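Local coordinates for agrin (Gallus gallus, PDB 1PZ7), which probably helps organise the synapse from the basal lamina, through a calcium-binding laminin G-like domain whose activity is modulated by alternative splicing, at residues L100-I114 and Q120-P132. Sequence-based numbering, arbitrary orientation.
Sequences LRSTVPINTNHWTHI and QREGSLQVGNEAP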
ATOM      1  N   LEU A 100      -9.282   0.755  -8.640  1.00  9.89           N
ATOM      2  CA  LEU A 100     -10.450   1.079  -7.829  1.00  9.79           C
ATOM      3  C   LEU A 100     -10.160   2.441  -7.237  1.00  9.77           C
ATOM      4  O   LEU A 100      -9.194   2.595  -6.497  1.00  9.80           O
ATOM      5  CB  LEU A 100     -10.654   0.048  -6.723  1.00  9.86           C
ATOM      6  CG  LEU A 100     -11.245  -1.292  -7.163  1.00 11.04           C
ATOM      7  CD1 LEU A 100     -10.283  -2.096  -7.994  1.00 11.81           C
ATOM      8  CD2 LEU A 100     -11.661  -2.100  -5.957  1.00 11.69           C
ATOM      9  N   ARG A 101     -10.999   3.422  -7.553  1.00  9.26           N
ATOM     10  CA  ARG A 101     -10.756   4.800  -7.156  1.00  9.54           C
ATOM     11  C   ARG A 101     -11.773   5.332  -6.157  1.00  9.29           C
ATOM     12  O   ARG A 101     -12.984   5.289  -6.391  1.00  9.84           O
ATOM     13  CB  ARG A 101     -10.761   5.659  -8.411  1.00 10.06           C
ATOM     14  CG  ARG A 101     -10.208   7.036  -8.248  1.00 10.55           C
ATOM     15  CD  ARG A 101      -9.883   7.667  -9.588  1.00 11.51           C
ATOM     16  NE  ARG A 101      -9.625   9.090  -9.470  1.00 11.53           N
ATOM     17  CZ  ARG A 101      -8.491   9.610  -9.031  1.00 11.72           C
ATOM     18  NH1 ARG A 101      -8.364  10.922  -8.957  1.00 11.42           N
ATOM     19  NH2 ARG A 101      -7.488   8.828  -8.662  1.00 12.13           N
ATOM     20  N   SER A 102     -11.256   5.826  -5.038  1.00  9.09           N
ATOM     21  CA  SER A 102     -12.060   6.386  -3.964  1.00  9.07           C
ATOM     22  C   SER A 102     -12.679   7.718  -4.368  1.00  9.13           C
ATOM     23  O   SER A 102     -12.188   8.397  -5.273  1.00  9.05           O
ATOM     24  CB  SER A 102     -11.173   6.595  -2.731  1.00  9.20           C
ATOM     25  OG  SER A 102     -11.837   7.317  -1.710  1.00  9.11           O
ATOM     26  N   THR A 103     -13.756   8.084  -3.678  1.00  9.07           N
ATOM     27  CA  THR A 103     -14.437   9.358  -3.894  1.00  9.28           C
ATOM     28  C   THR A 103     -14.150  10.369  -2.788  1.00  8.99           C
ATOM     29  O   THR A 103     -14.720  11.457  -2.780  1.00  9.16           O
ATOM     30  CB  THR A 103     -15.972   9.156  -3.942  1.00  9.45           C
ATOM     31  OG1 THR A 103     -16.460   8.790  -2.643  1.00 10.66           O
ATOM     32  CG2 THR A 103     -16.361   7.994  -4.843  1.00 10.24           C
ATOM     33  N   VAL A 104     -13.278  10.020  -1.849  1.00  8.74           N
ATOM     34  CA  VAL A 104     -13.006  10.878  -0.701  1.00  9.16           C
ATOM     35  C   VAL A 104     -11.729  11.692  -0.862  1.00  8.95           C
ATOM     36  O   VAL A 104     -10.648  11.130  -0.947  1.00  8.96           O
ATOM     37  CB  VAL A 104     -12.867  10.031   0.574  1.00  9.22           C
ATOM     38  CG1 VAL A 104     -12.506  10.900   1.770  1.00  9.89           C
ATOM     39  CG2 VAL A 104     -14.147   9.255   0.833  1.00  9.01           C
ATOM     40  N   PRO A 105     -11.823  13.015  -0.911  1.00  9.03           N
ATOM     41  CA  PRO A 105     -10.600  13.812  -0.975  1.00  9.17           C
ATOM     42  C   PRO A 105      -9.711  13.464   0.210  1.00  9.27           C
ATOM     43  O   PRO A 105     -10.143  13.553   1.358  1.00  9.70           O
ATOM     44  CB  PRO A 105     -11.118  15.245  -0.891  1.00  8.97           C
ATOM     45  CG  PRO A 105     -12.488  15.161  -1.462  1.00  9.17           C
ATOM     46  CD  PRO A 105     -13.029  13.861  -0.931  1.00  8.96           C
ATOM     47  N   ILE A 106      -8.479  13.057  -0.067  1.00  9.46           N
ATOM     48  CA  ILE A 106      -7.584  12.585   0.985  1.00  9.38           C
ATOM     49  C   ILE A 106      -6.679  13.662   1.576  1.00  9.19           C
ATOM     50  O   ILE A 106      -6.207  13.532   2.705  1.00  9.76           O
ATOM     51  CB  ILE A 106      -6.708  11.426   0.436  1.00  9.63           C
ATOM     52  CG1 ILE A 106      -6.008  10.677   1.576  1.00 10.39           C
ATOM     53  CG2 ILE A 106      -5.667  11.946  -0.538  1.00  9.84           C
ATOM     54  CD1 ILE A 106      -6.949   9.957   2.521  1.00 11.31           C
ATOM     55  N   ASN A 107      -6.453  14.726   0.816  1.00  8.86           N
ATOM     56  CA  ASN A 107      -5.481  15.754   1.178  1.00  8.85           C
ATOM     57  C   ASN A 107      -6.002  16.842   2.121  1.00  9.05           C
ATOM     58  O   ASN A 107      -5.681  18.019   1.955  1.00  8.82           O
ATOM     59  CB  ASN A 107      -4.943  16.399  -0.100  1.00  8.87           C
ATOM     60  CG  ASN A 107      -6.049  16.827  -1.041  1.00  8.94           C
ATOM     61  OD1 ASN A 107      -6.936  16.040  -1.374  1.00 11.65           O
ATOM     62  ND2 ASN A 107      -6.012  18.082  -1.461  1.00  8.24           N
ATOM     63  N   THR A 108      -6.777  16.438   3.122  1.00  9.41           N
ATOM     64  CA  THR A 108      -7.371  17.376   4.076  1.00 10.08           C
ATOM     65  C   THR A 108      -6.489  17.649   5.287  1.00 10.20           C
ATOM     66  O   THR A 108      -6.836  18.470   6.134  1.00 10.08           O
ATOM     67  CB  THR A 108      -8.679  16.798   4.608  1.00 10.20           C
ATOM     68  OG1 THR A 108      -8.410  15.526   5.215  1.00 11.34           O
ATOM     69  CG2 THR A 108      -9.652  16.489   3.474  1.00 10.97           C
ATOM     70  N   ASN A 109      -5.369  16.939   5.380  1.00 10.25           N
ATOM     71  CA  ASN A 109      -4.474  17.017   6.526  1.00 10.92           C
ATOM     72  C   ASN A 109      -5.164  16.594   7.821  1.00 10.70           C
ATOM     73  O   ASN A 109      -4.829  17.071   8.899  1.00 11.01           O
ATOM     74  CB  ASN A 109      -3.851  18.408   6.670  1.00 11.25           C
ATOM     75  CG  ASN A 109      -2.483  18.358   7.317  1.00 12.56           C
ATOM     76  OD1 ASN A 109      -1.774  17.356   7.207  1.00 15.44           O
ATOM     77  ND2 ASN A 109      -2.105  19.433   7.996  1.00 15.41           N
ATOM     78  N   HIS A 110      -6.141  15.698   7.698  1.00 10.60           N
ATOM     79  CA  HIS A 110      -6.821  15.122   8.846  1.00 10.94           C
ATOM     80  C   HIS A 110      -6.638  13.616   8.760  1.00 10.33           C
ATOM     81  O   HIS A 110      -6.620  13.055   7.667  1.00 10.12           O
ATOM     82  CB  HIS A 110      -8.313  15.456   8.837  1.00 11.37           C
ATOM     83  CG  HIS A 110      -8.609  16.922   8.869  1.00 13.70           C
ATOM     84  ND1 HIS A 110      -9.820  17.443   8.468  1.00 17.07           N
ATOM     85  CD2 HIS A 110      -7.851  17.980   9.245  1.00 16.19           C
ATOM     86  CE1 HIS A 110      -9.799  18.757   8.604  1.00 17.16           C
ATOM     87  NE2 HIS A 110      -8.616  19.109   9.072  1.00 17.30           N
ATOM     88  N   TRP A 111      -6.496  12.965   9.906  1.00  9.88           N
ATOM     89  CA  TRP A 111      -6.347  11.522   9.932  1.00  9.53           C
ATOM     90  C   TRP A 111      -7.550  10.868   9.262  1.00  9.53           C
ATOM     91  O   TRP A 111      -8.704  11.125   9.629  1.00  9.85           O
ATOM     92  CB  TRP A 111      -6.194  11.030  11.368  1.00  9.18           C
ATOM     93  CG  TRP A 111      -4.830  11.284  11.913  1.00  9.05           C
ATOM     94  CD1 TRP A 111      -4.479  12.208  12.855  1.00  9.32           C
ATOM     95  CD2 TRP A 111      -3.620  10.612  11.545  1.00  7.90           C
ATOM     96  NE1 TRP A 111      -3.128  12.150  13.095  1.00  9.25           N
ATOM     97  CE2 TRP A 111      -2.577  11.176  12.304  1.00  9.10           C
ATOM     98  CE3 TRP A 111      -3.310   9.580  10.650  1.00  8.48           C
ATOM     99  CZ2 TRP A 111      -1.255  10.746  12.196  1.00  8.38           C
ATOM    100  CZ3 TRP A 111      -1.997   9.161  10.543  1.00  8.83           C
ATOM    101  CH2 TRP A 111      -0.989   9.737  11.315  1.00  8.47           C
ATOM    102  N   THR A 112      -7.264  10.020   8.283  1.00  9.71           N
ATOM    103  CA  THR A 112      -8.284   9.375   7.477  1.00  9.56           C
ATOM    104  C   THR A 112      -8.006   7.887   7.386  1.00  9.57           C
ATOM    105  O   THR A 112      -6.879   7.474   7.084  1.00  9.43           O
ATOM    106  CB  THR A 112      -8.283   9.980   6.069  1.00  9.58           C
ATOM    107  OG1 THR A 112      -8.450  11.403   6.151  1.00  9.89           O
ATOM    108  CG2 THR A 112      -9.484   9.503   5.264  1.00  9.72           C
ATOM    109  N   HIS A 113      -9.039   7.088   7.624  1.00  9.99           N
ATOM    110  CA  HIS A 113      -8.915   5.642   7.595  1.00 10.70           C
ATOM    111  C   HIS A 113      -9.051   5.109   6.174  1.00 10.31           C
ATOM    112  O   HIS A 113      -9.841   5.621   5.384  1.00 10.69           O
ATOM    113  CB  HIS A 113      -9.986   5.018   8.491  1.00 11.15           C
ATOM    114  CG  HIS A 113      -9.774   3.563   8.769  1.00 13.02           C
ATOM    115  ND1 HIS A 113      -8.707   3.092   9.503  1.00 16.53           N
ATOM    116  CD2 HIS A 113     -10.499   2.473   8.420  1.00 15.89           C
ATOM    117  CE1 HIS A 113      -8.780   1.775   9.592  1.00 17.17           C
ATOM    118  NE2 HIS A 113      -9.862   1.375   8.949  1.00 17.02           N
ATOM    119  N   ILE A 114      -8.266   4.081   5.864  1.00  9.92           N
ATOM    120  CA  ILE A 114      -8.313   3.410   4.573  1.00  9.74           C
ATOM    121  C   ILE A 114      -8.440   1.915   4.820  1.00  9.82           C
ATOM    122  O   ILE A 114      -7.684   1.350   5.599  1.00  9.73           O
ATOM    123  CB  ILE A 114      -7.032   3.675   3.753  1.00  9.47           C
ATOM    124  CG1 ILE A 114      -6.857   5.170   3.481  1.00  9.90           C
ATOM    125  CG2 ILE A 114      -7.069   2.891   2.443  1.00  9.86           C
ATOM    126  CD1 ILE A 114      -5.515   5.527   2.906  1.00 10.83           C
ATOM    127  N   GLN A 120      -9.107 -12.921  -4.521  1.00  8.98           N
ATOM    128  CA  GLN A 120      -8.982 -13.373  -5.903  1.00  9.33           C
ATOM    129  C   GLN A 120      -9.037 -12.138  -6.813  1.00  9.32           C
ATOM    130  O   GLN A 120      -8.250 -11.221  -6.618  1.00  9.42           O
ATOM    131  CB  GLN A 120     -10.009 -14.466  -6.218  1.00  9.54           C
ATOM    132  CG  GLN A 120      -9.817 -15.664  -5.283  1.00 10.62           C
ATOM    133  CD  GLN A 120     -10.490 -16.942  -5.741  1.00 12.29           C
ATOM    134  OE1 GLN A 120     -10.714 -17.845  -4.931  1.00 14.44           O
ATOM    135  NE2 GLN A 120     -10.792 -17.039  -7.027  1.00 11.85           N
ATOM    136  N   ARG A 121      -9.957 -12.080  -7.770  1.00  9.03           N
ATOM    137  CA  ARG A 121     -10.003 -10.927  -8.672  1.00  9.48           C
ATOM    138  C   ARG A 121     -10.771  -9.737  -8.108  1.00  9.03           C
ATOM    139  O   ARG A 121     -10.641  -8.622  -8.612  1.00  8.75           O
ATOM    140  CB  ARG A 121     -10.634 -11.325 -10.004  1.00  9.78           C
ATOM    141  CG  ARG A 121      -9.930 -12.474 -10.712  1.00 11.62           C
ATOM    142  CD  ARG A 121     -10.721 -13.047 -11.874  1.00 15.38           C
ATOM    143  NE  ARG A 121     -11.371 -11.984 -12.626  1.00 18.76           N
ATOM    144  CZ  ARG A 121     -12.649 -11.968 -12.991  1.00 16.86           C
ATOM    145  NH1 ARG A 121     -13.478 -12.978 -12.712  1.00 17.33           N
ATOM    146  NH2 ARG A 121     -13.100 -10.926 -13.666  1.00 18.56           N
ATOM    147  N   GLU A 122     -11.560  -9.969  -7.063  1.00  9.31           N
ATOM    148  CA  GLU A 122     -12.431  -8.939  -6.507  1.00  9.37           C
ATOM    149  C   GLU A 122     -11.738  -8.015  -5.523  1.00  9.54           C
ATOM    150  O   GLU A 122     -11.103  -8.463  -4.570  1.00 10.28           O
ATOM    151  CB  GLU A 122     -13.604  -9.588  -5.779  1.00  9.60           C
ATOM    152  CG  GLU A 122     -14.567 -10.350  -6.667  1.00 10.41           C
ATOM    153  CD  GLU A 122     -15.763 -10.851  -5.887  1.00 11.78           C
ATOM    154  OE1 GLU A 122     -16.840 -10.229  -5.976  1.00 14.30           O
ATOM    155  OE2 GLU A 122     -15.616 -11.854  -5.163  1.00 12.56           O
ATOM    156  N   GLY A 123     -11.898  -6.716  -5.739  1.00  9.34           N
ATOM    157  CA  GLY A 123     -11.290  -5.727  -4.876  1.00  9.39           C
ATOM    158  C   GLY A 123     -12.310  -4.836  -4.206  1.00  9.38           C
ATOM    159  O   GLY A 123     -13.437  -4.683  -4.691  1.00  9.43           O
ATOM    160  N   SER A 124     -11.904  -4.246  -3.089  1.00  9.57           N
ATOM    161  CA  SER A 124     -12.740  -3.314  -2.351  1.00  9.75           C
ATOM    162  C   SER A 124     -11.856  -2.233  -1.760  1.00  9.71           C
ATOM    163  O   SER A 124     -10.789  -2.518  -1.223  1.00  9.96           O
ATOM    164  CB  SER A 124     -13.492  -4.024  -1.228  1.00  9.65           C
ATOM    165  OG  SER A 124     -14.274  -3.104  -0.475  1.00 10.43           O
ATOM    166  N   LEU A 125     -12.300  -0.992  -1.880  1.00  9.58           N
ATOM    167  CA  LEU A 125     -11.576   0.135  -1.329  1.00  9.35           C
ATOM    168  C   LEU A 125     -12.559   1.053  -0.623  1.00  9.28           C
ATOM    169  O   LEU A 125     -13.574   1.452  -1.197  1.00  9.19           O
ATOM    170  CB  LEU A 125     -10.858   0.903  -2.433  1.00  9.44           C
ATOM    171  CG  LEU A 125     -10.139   2.178  -1.989  1.00  9.69           C
ATOM    172  CD1 LEU A 125      -9.006   1.867  -1.010  1.00  9.54           C
ATOM    173  CD2 LEU A 125      -9.600   2.917  -3.198  1.00 10.31           C
ATOM    174  N   GLN A 126     -12.265   1.373   0.632  1.00  9.08           N
ATOM    175  CA  GLN A 126     -13.105   2.282   1.398  1.00  9.30           C
ATOM    176  C   GLN A 126     -12.253   3.260   2.166  1.00  9.08           C
ATOM    177  O   GLN A 126     -11.510   2.871   3.064  1.00  9.22           O
ATOM    178  CB  GLN A 126     -14.006   1.541   2.395  1.00  9.53           C
ATOM    179  CG  GLN A 126     -14.848   2.509   3.235  1.00 11.02           C
ATOM    180  CD  GLN A 126     -15.650   1.848   4.339  1.00 12.56           C
ATOM    181  OE1 GLN A 126     -16.243   2.540   5.174  1.00 15.90           O
ATOM    182  NE2 GLN A 126     -15.672   0.524   4.354  1.00 14.21           N
ATOM    183  N   VAL A 127     -12.378   4.535   1.823  1.00  8.99           N
ATOM    184  CA  VAL A 127     -11.691   5.589   2.542  1.00  9.28           C
ATOM    185  C   VAL A 127     -12.750   6.284   3.394  1.00  9.62           C
ATOM    186  O   VAL A 127     -13.852   6.563   2.917  1.00 10.09           O
ATOM    187  CB  VAL A 127     -11.027   6.580   1.575  1.00  9.15           C
ATOM    188  CG1 VAL A 127     -10.290   7.668   2.335  1.00  8.90           C
ATOM    189  CG2 VAL A 127     -10.075   5.844   0.648  1.00  9.35           C
ATOM    190  N   GLY A 128     -12.444   6.538   4.660  1.00 10.61           N
ATOM    191  CA  GLY A 128     -13.420   7.160   5.534  1.00 11.10           C
ATOM    192  C   GLY A 128     -14.668   6.303   5.619  1.00 11.52           C
ATOM    193  O   GLY A 128     -14.580   5.083   5.758  1.00 11.88           O
ATOM    194  N   ASN A 129     -15.835   6.934   5.525  1.00 12.07           N
ATOM    195  CA  ASN A 129     -17.099   6.209   5.607  1.00 12.42           C
ATOM    196  C   ASN A 129     -17.830   6.106   4.266  1.00 11.84           C
ATOM    197  O   ASN A 129     -19.036   5.867   4.230  1.00 12.18           O
ATOM    198  CB  ASN A 129     -18.013   6.854   6.656  1.00 12.92           C
ATOM    199  CG  ASN A 129     -17.363   6.927   8.024  1.00 15.33           C
ATOM    200  OD1 ASN A 129     -17.033   5.902   8.624  1.00 18.42           O
ATOM    201  ND2 ASN A 129     -17.167   8.145   8.523  1.00 18.66           N
ATOM    202  N   GLU A 130     -17.106   6.267   3.162  1.00 11.23           N
ATOM    203  CA  GLU A 130     -17.732   6.185   1.847  1.00 10.57           C
ATOM    204  C   GLU A 130     -18.233   4.769   1.592  1.00 10.34           C
ATOM    205  O   GLU A 130     -17.780   3.823   2.230  1.00 10.17           O
ATOM    206  CB  GLU A 130     -16.738   6.579   0.749  1.00 10.21           C
ATOM    207  CG  GLU A 130     -15.713   5.502   0.418  1.00 10.27           C
ATOM    208  CD  GLU A 130     -14.737   5.923  -0.660  1.00  9.88           C
ATOM    209  OE1 GLU A 130     -15.160   6.536  -1.670  1.00  9.91           O
ATOM    210  OE2 GLU A 130     -13.534   5.629  -0.499  1.00  8.63           O
ATOM    211  N   ALA A 131     -19.188   4.630   0.675  1.00 10.29           N
ATOM    212  CA  ALA A 131     -19.631   3.315   0.249  1.00 10.15           C
ATOM    213  C   ALA A 131     -18.414   2.673  -0.417  1.00 10.27           C
ATOM    214  O   ALA A 131     -17.748   3.308  -1.223  1.00 10.09           O
ATOM    215  CB  ALA A 131     -20.779   3.430  -0.735  1.00 10.30           C
ATOM    216  N   PRO A 132     -18.072   1.446  -0.058  1.00 10.35           N
ATOM    217  CA  PRO A 132     -16.908   0.805  -0.669  1.00 10.46           C
ATOM    218  C   PRO A 132     -16.951   0.787  -2.186  1.00 10.69           C
ATOM    219  O   PRO A 132     -18.002   0.589  -2.788  1.00 10.67           O
ATOM    220  CB  PRO A 132     -16.955  -0.611  -0.107  1.00 10.73           C
ATOM    221  CG  PRO A 132     -17.629  -0.449   1.199  1.00 10.64           C
ATOM    222  CD  PRO A 132     -18.688   0.588   0.969  1.00 10.42           C
TER
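In the beta sandwich of this laminin G domain, the carboxylate of Glu130 ties the turn after strand 122-127 to strand 98-103, an edge strand of the facing sheet. Four donors grip it. Glu130 OE1 takes Thr103 N on its syn lone pair (2.9 Å). Thr103 OG1 meets OE1 at 2.8 Å on the anti side, out of the carboxylate plane. Ser102 OG approaches OE2 at 2.7 Å on the syn side, 26° out of that plane. Val127 N uses the anti lone pair of OE2 (2.8 Å), reaching back across the type II' turn from Val127 to Glu130. With CG between the backbone N and carbonyl carbon (chi1 77°) and the chain extended beyond it, glutamate reaches both Val127 N and Thr103. Ser102 OG, anti to its own backbone N (chi1 171°), also accepts from Val104 N in an ST turn, bracing the corner where the chain leaves the sheet.

Beside the carboxylate, aliphatic groups fill the gap between the sheets. Val127 CG1 faces Thr112 CG2 (3.5 Å), Val104 and Ile106, while CG2 faces Ser102 and Ile114. Leu125 CD1 packs beside Ile114 CG2, its CD2 against Leu100 O. Leu100 CD2 lies 3.3 Å from Gly123 C, where the lack of a side chain makes room. On the hairpin side, Ile114 and Val127 form an antiparallel non-hydrogen-bonded pair, followed by a nearly straight bond from Gly128 N to His113 O (2.9 Å); the positive phi of Gly128 suits glycine. The His113 ring hydrogen-bonds through NE2 to Glu53 on strand 45-58.

With four donors sharing its charge, Glu130 is probably held ionised and fixed in rotation, adding a polar tie to the apolar packing of Leu125 and Val127 between the sheets.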